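Local coordinates for protein gamma-hexachlorocyclohexane dehydrochlorinase (Sphingomonas paucimobilis, PDB 3A76) that catalyses two successive dehydrochlorinations of the pollutant gamma-hexachlorocyclohexane (lindane), giving 1,3,4,6-tetrachloro-1,4-cyclohexadiene by way of gamma-pentachlorocyclohexene, at residues W62-I67 with L77-N82; L98-E101 with K107-G110; L115-L120 with S126-A131. All coordinates share one frame; numbering follows the deposited sequence.

Interaction 1: residues W62-I67 with L77-N82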
loop_
_atom_site.group_PDB
_atom_site.type_symbol
_atom_site.label_atom_id
_atom_site.label_comp_id
_atom_site.label_asym_id
_atom_site.label_seq_id
_atom_site.Cartn_x
_atom_site.Cartn_y
_atom_site.Cartn_z
ATOM N N TRP B 62 20.496 10.706 -1.470
ATOM C CA TRP B 62 19.849 9.441 -1.139
ATOM C C TRP B 62 20.710 8.642 -0.175
ATOM O O TRP B 62 21.789 8.181 -0.519
ATOM C CB TRP B 62 19.514 8.654 -2.426
ATOM C CG TRP B 62 18.792 7.317 -2.249
ATOM C CD1 TRP B 62 18.086 6.888 -1.157
ATOM C CD2 TRP B 62 18.692 6.260 -3.224
ATOM N NE1 TRP B 62 17.577 5.638 -1.383
ATOM C CE2 TRP B 62 17.931 5.227 -2.643
ATOM C CE3 TRP B 62 19.170 6.094 -4.534
ATOM C CZ2 TRP B 62 17.647 4.030 -3.319
ATOM C CZ3 TRP B 62 18.886 4.908 -5.209
ATOM C CH2 TRP B 62 18.133 3.891 -4.596
ATOM N N THR B 63 20.214 8.491 1.046
ATOM C CA THR B 63 20.913 7.737 2.064
ATOM C C THR B 63 20.121 6.481 2.414
ATOM O O THR B 63 18.892 6.511 2.531
ATOM C CB THR B 63 21.127 8.581 3.342
ATOM O OG1 THR B 63 21.875 9.767 3.026
ATOM C CG2 THR B 63 21.864 7.788 4.397
ATOM N N ILE B 64 20.844 5.377 2.555
ATOM C CA ILE B 64 20.306 4.173 3.143
ATOM C C ILE B 64 21.232 3.830 4.305
ATOM O O ILE B 64 22.428 3.553 4.110
ATOM C CB ILE B 64 20.197 3.018 2.109
ATOM C CG1 ILE B 64 19.175 3.364 1.004
ATOM C CG2 ILE B 64 19.827 1.712 2.810
ATOM C CD1 ILE B 64 19.164 2.397 -0.226
ATOM N N GLU B 65 20.689 3.881 5.518
ATOM C CA GLU B 65 21.465 3.546 6.703
ATOM C C GLU B 65 22.069 2.156 6.571
ATOM O O GLU B 65 21.376 1.210 6.206
ATOM C CB GLU B 65 20.608 3.644 7.961
ATOM C CG GLU B 65 20.435 5.046 8.476
ATOM C CD GLU B 65 19.352 5.156 9.541
ATOM O OE1 GLU B 65 18.397 5.923 9.309
ATOM O OE2 GLU B 65 19.441 4.476 10.593
ATOM N N GLY B 66 23.367 2.043 6.850
ATOM C CA GLY B 66 24.077 0.777 6.727
ATOM C C GLY B 66 24.583 0.515 5.321
ATOM O O GLY B 66 25.264 -0.489 5.089
ATOM N N ILE B 67 24.253 1.409 4.388
ATOM C CA ILE B 67 24.636 1.275 2.975
ATOM C C ILE B 67 25.421 2.487 2.462
ATOM O O ILE B 67 26.404 2.342 1.728
ATOM C CB ILE B 67 23.390 1.041 2.056
ATOM C CG1 ILE B 67 22.764 -0.335 2.318
ATOM C CG2 ILE B 67 23.727 1.247 0.562
ATOM C CD1 ILE B 67 23.725 -1.482 2.284
ATOM N N LEU B 77 22.060 5.850 -9.785
ATOM C CA LEU B 77 22.493 4.782 -10.700
ATOM C C LEU B 77 23.701 4.015 -10.174
ATOM O O LEU B 77 23.819 2.812 -10.368
ATOM C CB LEU B 77 22.803 5.326 -12.097
ATOM C CG LEU B 77 21.733 5.617 -13.154
ATOM C CD1 LEU B 77 20.359 5.082 -12.770
ATOM C CD2 LEU B 77 21.666 7.090 -13.415
ATOM N N ASP B 78 24.587 4.734 -9.505
ATOM C CA ASP B 78 25.760 4.156 -8.869
ATOM C C ASP B 78 25.350 3.133 -7.777
ATOM O O ASP B 78 25.799 1.986 -7.786
ATOM C CB ASP B 78 26.616 5.330 -8.349
ATOM C CG ASP B 78 27.841 4.904 -7.553
ATOM O OD1 ASP B 78 28.461 5.835 -6.996
ATOM O OD2 ASP B 78 28.190 3.703 -7.470
ATOM N N LEU B 79 24.475 3.551 -6.864
ATOM C CA LEU B 79 23.906 2.661 -5.838
ATOM C C LEU B 79 23.137 1.452 -6.433
ATOM O O LEU B 79 23.410 0.306 -6.089
ATOM C CB LEU B 79 23.021 3.482 -4.878
ATOM C CG LEU B 79 22.168 2.849 -3.766
ATOM C CD1 LEU B 79 22.994 1.977 -2.874
ATOM C CD2 LEU B 79 21.503 3.941 -2.934
ATOM N N ALA B 80 22.192 1.722 -7.330
ATOM C CA ALA B 80 21.447 0.674 -8.016
ATOM C C ALA B 80 22.362 -0.366 -8.654
ATOM O O ALA B 80 22.359 -1.519 -8.243
ATOM C CB ALA B 80 20.522 1.277 -9.044
ATOM N N ASN B 81 23.174 0.058 -9.626
ATOM C CA ASN B 81 24.043 -0.843 -10.396
ATOM C C ASN B 81 25.096 -1.587 -9.600
ATOM O O ASN B 81 25.423 -2.719 -9.936
ATOM C CB ASN B 81 24.728 -0.093 -11.538
ATOM C CG ASN B 81 23.799 0.189 -12.690
ATOM O OD1 ASN B 81 23.399 -0.719 -13.418
ATOM N ND2 ASN B 81 23.452 1.454 -12.871
ATOM N N ASN B 82 25.638 -0.964 -8.556
ATOM C CA ASN B 82 26.800 -1.546 -7.865
ATOM C C ASN B 82 26.481 -2.179 -6.520
ATOM O O ASN B 82 27.293 -2.946 -5.978
ATOM C CB ASN B 82 27.940 -0.522 -7.728
ATOM C CG ASN B 82 28.438 -0.000 -9.084
ATOM O OD1 ASN B 82 28.664 -0.774 -10.024
ATOM N ND2 ASN B 82 28.608 1.316 -9.183
#

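Interaction 2: residues L98-E101 with K107-G110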
loop_
_atom_site.group_PDB
_atom_site.type_symbol
_atom_site.label_atom_id
_atom_site.label_comp_id
_atom_site.label_asym_id
_atom_site.label_seq_id
_atom_site.Cartn_x
_atom_site.Cartn_y
_atom_site.Cartn_z
ATOM N N LEU B 98 2.217 7.186 2.746
ATOM C CA LEU B 98 2.885 8.425 2.367
ATOM C C LEU B 98 2.131 9.573 3.017
ATOM O O LEU B 98 0.951 9.777 2.756
ATOM C CB LEU B 98 2.876 8.625 0.857
ATOM C CG LEU B 98 4.057 9.313 0.149
ATOM C CD1 LEU B 98 3.549 10.247 -0.922
ATOM C CD2 LEU B 98 5.035 10.045 1.053
ATOM N N ARG B 99 2.825 10.316 3.867
ATOM C CA ARG B 99 2.201 11.418 4.577
ATOM C C ARG B 99 3.023 12.671 4.343
ATOM O O ARG B 99 4.226 12.699 4.628
ATOM C CB ARG B 99 2.049 11.068 6.068
ATOM C CG ARG B 99 1.440 12.148 6.916
ATOM C CD ARG B 99 -0.007 12.372 6.582
ATOM N NE ARG B 99 -0.255 13.809 6.472
ATOM C CZ ARG B 99 -0.946 14.530 7.348
ATOM N NH1 ARG B 99 -1.498 13.960 8.403
ATOM N NH2 ARG B 99 -1.096 15.826 7.153
ATOM N N LEU B 100 2.384 13.692 3.782
ATOM C CA LEU B 100 3.091 14.907 3.405
ATOM C C LEU B 100 2.812 16.103 4.332
ATOM O O LEU B 100 1.700 16.282 4.836
ATOM C CB LEU B 100 2.818 15.264 1.930
ATOM C CG LEU B 100 3.051 14.202 0.836
ATOM C CD1 LEU B 100 2.608 14.720 -0.550
ATOM C CD2 LEU B 100 4.494 13.695 0.812
ATOM N N GLU B 101 3.856 16.898 4.561
ATOM C CA GLU B 101 3.756 18.182 5.263
ATOM C C GLU B 101 4.345 19.256 4.353
ATOM O O GLU B 101 5.544 19.255 4.078
ATOM C CB GLU B 101 4.513 18.130 6.594
ATOM C CG GLU B 101 4.330 19.354 7.507
ATOM C CD GLU B 101 5.419 19.462 8.583
ATOM O OE1 GLU B 101 6.450 18.744 8.486
ATOM O OE2 GLU B 101 5.245 20.276 9.526
ATOM N N LYS B 107 8.234 23.241 -1.142
ATOM C CA LYS B 107 9.009 22.383 -0.254
ATOM C C LYS B 107 8.113 21.506 0.608
ATOM O O LYS B 107 7.211 22.011 1.275
ATOM C CB LYS B 107 9.958 23.213 0.619
ATOM C CG LYS B 107 11.189 23.707 -0.115
ATOM C CD LYS B 107 12.150 24.452 0.804
ATOM C CE LYS B 107 13.546 24.479 0.172
ATOM N NZ LYS B 107 14.426 25.507 0.795
ATOM N N VAL B 108 8.344 20.187 0.576
ATOM C CA VAL B 108 7.566 19.282 1.419
ATOM C C VAL B 108 8.429 18.244 2.108
ATOM O O VAL B 108 9.405 17.732 1.538
ATOM C CB VAL B 108 6.359 18.582 0.671
ATOM C CG1 VAL B 108 5.700 19.516 -0.334
ATOM C CG2 VAL B 108 6.792 17.301 -0.004
ATOM N N ASN B 109 8.072 17.945 3.349
ATOM C CA ASN B 109 8.632 16.795 4.019
ATOM C C ASN B 109 7.658 15.632 3.850
ATOM O O ASN B 109 6.446 15.829 3.795
ATOM C CB ASN B 109 8.906 17.090 5.496
ATOM C CG ASN B 109 9.828 18.301 5.694
ATOM O OD1 ASN B 109 10.687 18.608 4.853
ATOM N ND2 ASN B 109 9.645 18.995 6.812
ATOM N N GLY B 110 8.195 14.425 3.726
ATOM C CA GLY B 110 7.362 13.249 3.628
ATOM C C GLY B 110 7.869 12.170 4.531
ATOM O O GLY B 110 9.074 12.051 4.753
#

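Interaction 3: residues L115-L120 with S126-A131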
loop_
_atom_site.group_PDB
_atom_site.type_symbol
_atom_site.label_atom_id
_atom_site.label_comp_id
_atom_site.label_asym_id
_atom_site.label_seq_id
_atom_site.Cartn_x
_atom_site.Cartn_y
_atom_site.Cartn_z
ATOM N N LEU B 115 7.314 -2.103 2.738
ATOM C CA LEU B 115 7.541 -3.522 2.946
ATOM C C LEU B 115 8.256 -4.060 1.718
ATOM O O LEU B 115 7.741 -3.961 0.580
ATOM C CB LEU B 115 6.204 -4.223 3.182
ATOM C CG LEU B 115 6.056 -5.624 3.788
ATOM C CD1 LEU B 115 5.569 -6.607 2.749
ATOM C CD2 LEU B 115 7.272 -6.121 4.586
ATOM N N LEU B 116 9.451 -4.607 1.954
ATOM C CA LEU B 116 10.274 -5.201 0.912
ATOM C C LEU B 116 10.391 -6.707 1.083
ATOM O O LEU B 116 10.818 -7.191 2.139
ATOM C CB LEU B 116 11.689 -4.591 0.897
ATOM C CG LEU B 116 12.763 -5.156 -0.066
ATOM C CD1 LEU B 116 13.821 -4.137 -0.385
ATOM C CD2 LEU B 116 13.463 -6.413 0.487
ATOM N N LEU B 117 10.043 -7.433 0.025
ATOM C CA LEU B 117 10.308 -8.874 -0.088
ATOM C C LEU B 117 11.292 -9.113 -1.226
ATOM O O LEU B 117 11.125 -8.567 -2.311
ATOM C CB LEU B 117 9.014 -9.623 -0.391
ATOM C CG LEU B 117 7.829 -9.380 0.523
ATOM C CD1 LEU B 117 6.582 -10.083 -0.024
ATOM C CD2 LEU B 117 8.172 -9.849 1.920
ATOM N N GLY B 118 12.316 -9.930 -0.984
ATOM C CA GLY B 118 13.304 -10.211 -2.014
ATOM C C GLY B 118 14.106 -11.473 -1.817
ATOM O O GLY B 118 14.007 -12.124 -0.790
ATOM N N ASN B 119 14.886 -11.831 -2.830
ATOM C CA ASN B 119 15.856 -12.913 -2.688
ATOM C C ASN B 119 17.263 -12.357 -2.789
ATOM O O ASN B 119 17.631 -11.782 -3.810
ATOM C CB ASN B 119 15.661 -14.009 -3.748
ATOM C CG ASN B 119 14.561 -14.982 -3.392
ATOM O OD1 ASN B 119 14.537 -15.532 -2.298
ATOM N ND2 ASN B 119 13.655 -15.220 -4.334
ATOM N N LEU B 120 18.045 -12.535 -1.732
ATOM C CA LEU B 120 19.453 -12.127 -1.737
ATOM C C LEU B 120 20.286 -13.070 -2.581
ATOM O O LEU B 120 20.181 -14.273 -2.437
ATOM C CB LEU B 120 20.007 -12.111 -0.313
ATOM C CG LEU B 120 19.426 -11.083 0.655
ATOM C CD1 LEU B 120 19.912 -11.399 2.065
ATOM C CD2 LEU B 120 19.767 -9.652 0.234
ATOM N N SER B 126 15.734 -15.604 0.944
ATOM C CA SER B 126 14.551 -14.770 0.917
ATOM C C SER B 126 14.483 -13.895 2.152
ATOM O O SER B 126 14.647 -14.383 3.266
ATOM C CB SER B 126 13.304 -15.644 0.844
ATOM O OG SER B 126 13.204 -16.229 -0.429
ATOM N N ILE B 127 14.236 -12.602 1.954
ATOM C CA ILE B 127 14.151 -11.672 3.081
ATOM C C ILE B 127 12.914 -10.820 3.084
ATOM O O ILE B 127 12.347 -10.524 2.036
ATOM C CB ILE B 127 15.372 -10.695 3.196
ATOM C CG1 ILE B 127 15.828 -10.191 1.826
ATOM C CG2 ILE B 127 16.503 -11.332 3.984
ATOM C CD1 ILE B 127 16.626 -8.927 1.937
ATOM N N LEU B 128 12.517 -10.435 4.291
ATOM C CA LEU B 128 11.551 -9.374 4.517
ATOM C C LEU B 128 12.268 -8.182 5.202
ATOM O O LEU B 128 13.015 -8.356 6.172
ATOM C CB LEU B 128 10.379 -9.901 5.354
ATOM C CG LEU B 128 9.186 -9.017 5.710
ATOM C CD1 LEU B 128 7.985 -9.900 5.987
ATOM C CD2 LEU B 128 9.486 -8.087 6.921
ATOM N N ILE B 129 12.045 -6.982 4.677
ATOM C CA ILE B 129 12.537 -5.760 5.289
ATOM C C ILE B 129 11.363 -4.790 5.504
ATOM O O ILE B 129 10.517 -4.620 4.622
ATOM C CB ILE B 129 13.678 -5.117 4.422
ATOM C CG1 ILE B 129 14.922 -6.012 4.452
ATOM C CG2 ILE B 129 14.036 -3.685 4.885
ATOM C CD1 ILE B 129 15.919 -5.741 3.347
ATOM N N ALA B 130 11.289 -4.198 6.688
ATOM C CA ALA B 130 10.370 -3.092 6.929
ATOM C C ALA B 130 11.215 -1.859 7.165
ATOM O O ALA B 130 12.105 -1.856 8.026
ATOM C CB ALA B 130 9.479 -3.367 8.122
ATOM N N ALA B 131 10.965 -0.827 6.365
ATOM C CA ALA B 131 11.755 0.389 6.433
ATOM C C ALA B 131 10.905 1.643 6.430
ATOM O O ALA B 131 9.784 1.643 5.944
ATOM C CB ALA B 131 12.815 0.433 5.303
#

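Interaction 1: residues W62-I67 with L77-N82
Leu79 reaches out of helix 72-87 to touch Trp62, Ile64 and Ile67, a compact example of one branched side chain joining a helix to a strand. Its CB leaves the helix toward the segment 62-67, and CG stands anti to the backbone N (chi1 174°), which carries both methyls toward the strand. CG itself only brushes the indole, 4.1 Å from Trp62 CZ3. From there the two branches part. CD2 settles over one face of the Trp62 ring as a CH-pi contact, 3.4 Å from the centroid of the six-membered ring and 7° off its normal, so the methyl sits almost squarely above the benzo half. The same CD2 has Ile64 CD1 at 3.9 Å, the tip of an extended chain. CD1 turns instead to the residues beyond the strand end, meeting Ile67 CG2 at 3.6 Å. No hydrogen bond crosses this buried contact; carbon surfaces alone hold it. A turn in which Ile67 N donates to Ile64 O at 2.8 Å brings Ile67 back toward the leucine. Ile64 also touches the bound spermidine, so the packing borders the ligand pocket. Farther out, Trp62 stacks on Trp56 and rests against Ala76 and Leu84 of helix 72-87, while Tyr70 of strand 68-71 packs on Leu79, where the helix lies against the edge of the sheet.

Interaction 2: residues L98-E101 with K107-G110
Glu101 and Asn109 face each other as an antiparallel hydrogen-bonded pair, and two backbone bonds form the first shell of this contact. Glu101 N donates to Asn109 O over 2.9 Å, nearly straight at 172°; the return bond, Asn109 N to Glu101 O, is as short but more bent. Weaker CA-H...O contacts fill in beside them, with Gly110 CA 3.3 Å from Arg99 O and Val108 CA 3.3 Å from Glu101 O. On the face carrying Glu101 and Asn109 the two side chains run side by side in the same direction. Glu101 OE1 comes within 3.6 Å of Asn109 ND2, with the carboxylate and amide planes turned 69° apart, a polar neighbourhood rather than a bond. The other face is apolar. Here Leu100 pairs with Gly110 in a non-hydrogen-bonded position, and because the glycine brings no side chain, Leu100 CD2 can come up beside its backbone, 4.0 Å from Gly110 CA. Leu100 CG is turned anti to its carbonyl carbon (chi1 -53°), which also leaves CD2 4.4 Å from Val108 CG2. In the next shell, Ile33 of helix 22-45 packs on both Leu100 and Val108, and Arg99 forms a salt bridge with Asp39 of a second subunit, tying this hairpin into the trimer. The two segments belong to the hairpin of strands 88-102 and 107-120; strand 125-140 continues the sheet beyond Val108 and Gly110, with Tyr137 and helix 22-45 packed against the apolar face.

Interaction 3: residues L115-L120 with S126-A131
The beta hairpin of strands 107-120 and 125-140 brings Leu116 opposite Ile129 and Gly118 opposite Ile127, and these hydrogen-bonded pairs set its ladder. Leu116 N bonds to Ile129 O at 2.9 Å and 178°, and Ile129 N answers to Leu116 O at 2.8 Å; both lie in the carbonyl plane. Gly118 and Ile127 also exchange two bonds, the one from Gly118 N to Ile127 O longer at 3.1 Å. Leu116 and Ile129 point the same way, side by side, with CD2 of the leucine 3.8 Å from CD1 of the isoleucine. Ile127 holds CG1 between its backbone N and carbonyl carbon (chi1 40°), a torsion that puts CD1 beside Leu120 at the end of strand 107-120, 3.6 Å from Leu120 CD2, the two side chains crossing at about a right angle.

This hairpin is part of the curved sheet of the SnoaL-like fold, whose concave side holds the probable active site. Leu116 packs on His93, the inferred proton acceptor, and lies close to bound spermidine, while Ile129 touches Thr153 of the same pocket. Leu115, Leu117 and Leu128 occupy the other face of the sheet: Leu128 CG touches both Leu115 CD2, at 3.6 Å, and Leu117 CD2, at 4.0 Å. That face looks into the trimer, where Leu115 and Leu117 meet Leu115 of a third subunit and Leu128 meets Phe164 of a second. Also on it, Ser126 OG donates to Asn119 OD1, although the modelled separation is doubtfully short. The backbone of Phe164 in the same chain receives a bond from Asn119 ND2 and shares another with Ser126 OG.

Overall arrangement
All three contacts lie within the SnoaL-like domain and reach one mixed sheet, following one another along the chain without interleaving. Interaction 1 packs helix 72-87 against strand 60-64 near one edge; interactions 2 and 3 zip together successive strands, 88-102 with 107-120 and then 107-120 with 125-140. Strand 107-120 therefore serves both, yet their centres stand about 25 Å apart, on opposite sides of the chain's centre. Interaction 1 is about 22 Å from interaction 2 and 16 Å from interaction 3, centre to centre, and none touches another. Interactions 1 and 3 both border the spermidine-occupied pocket, whereas interactions 2 and 3 contribute residues to subunit interfaces, so one sheet lines the probable active-site pocket and also takes part in trimer contacts.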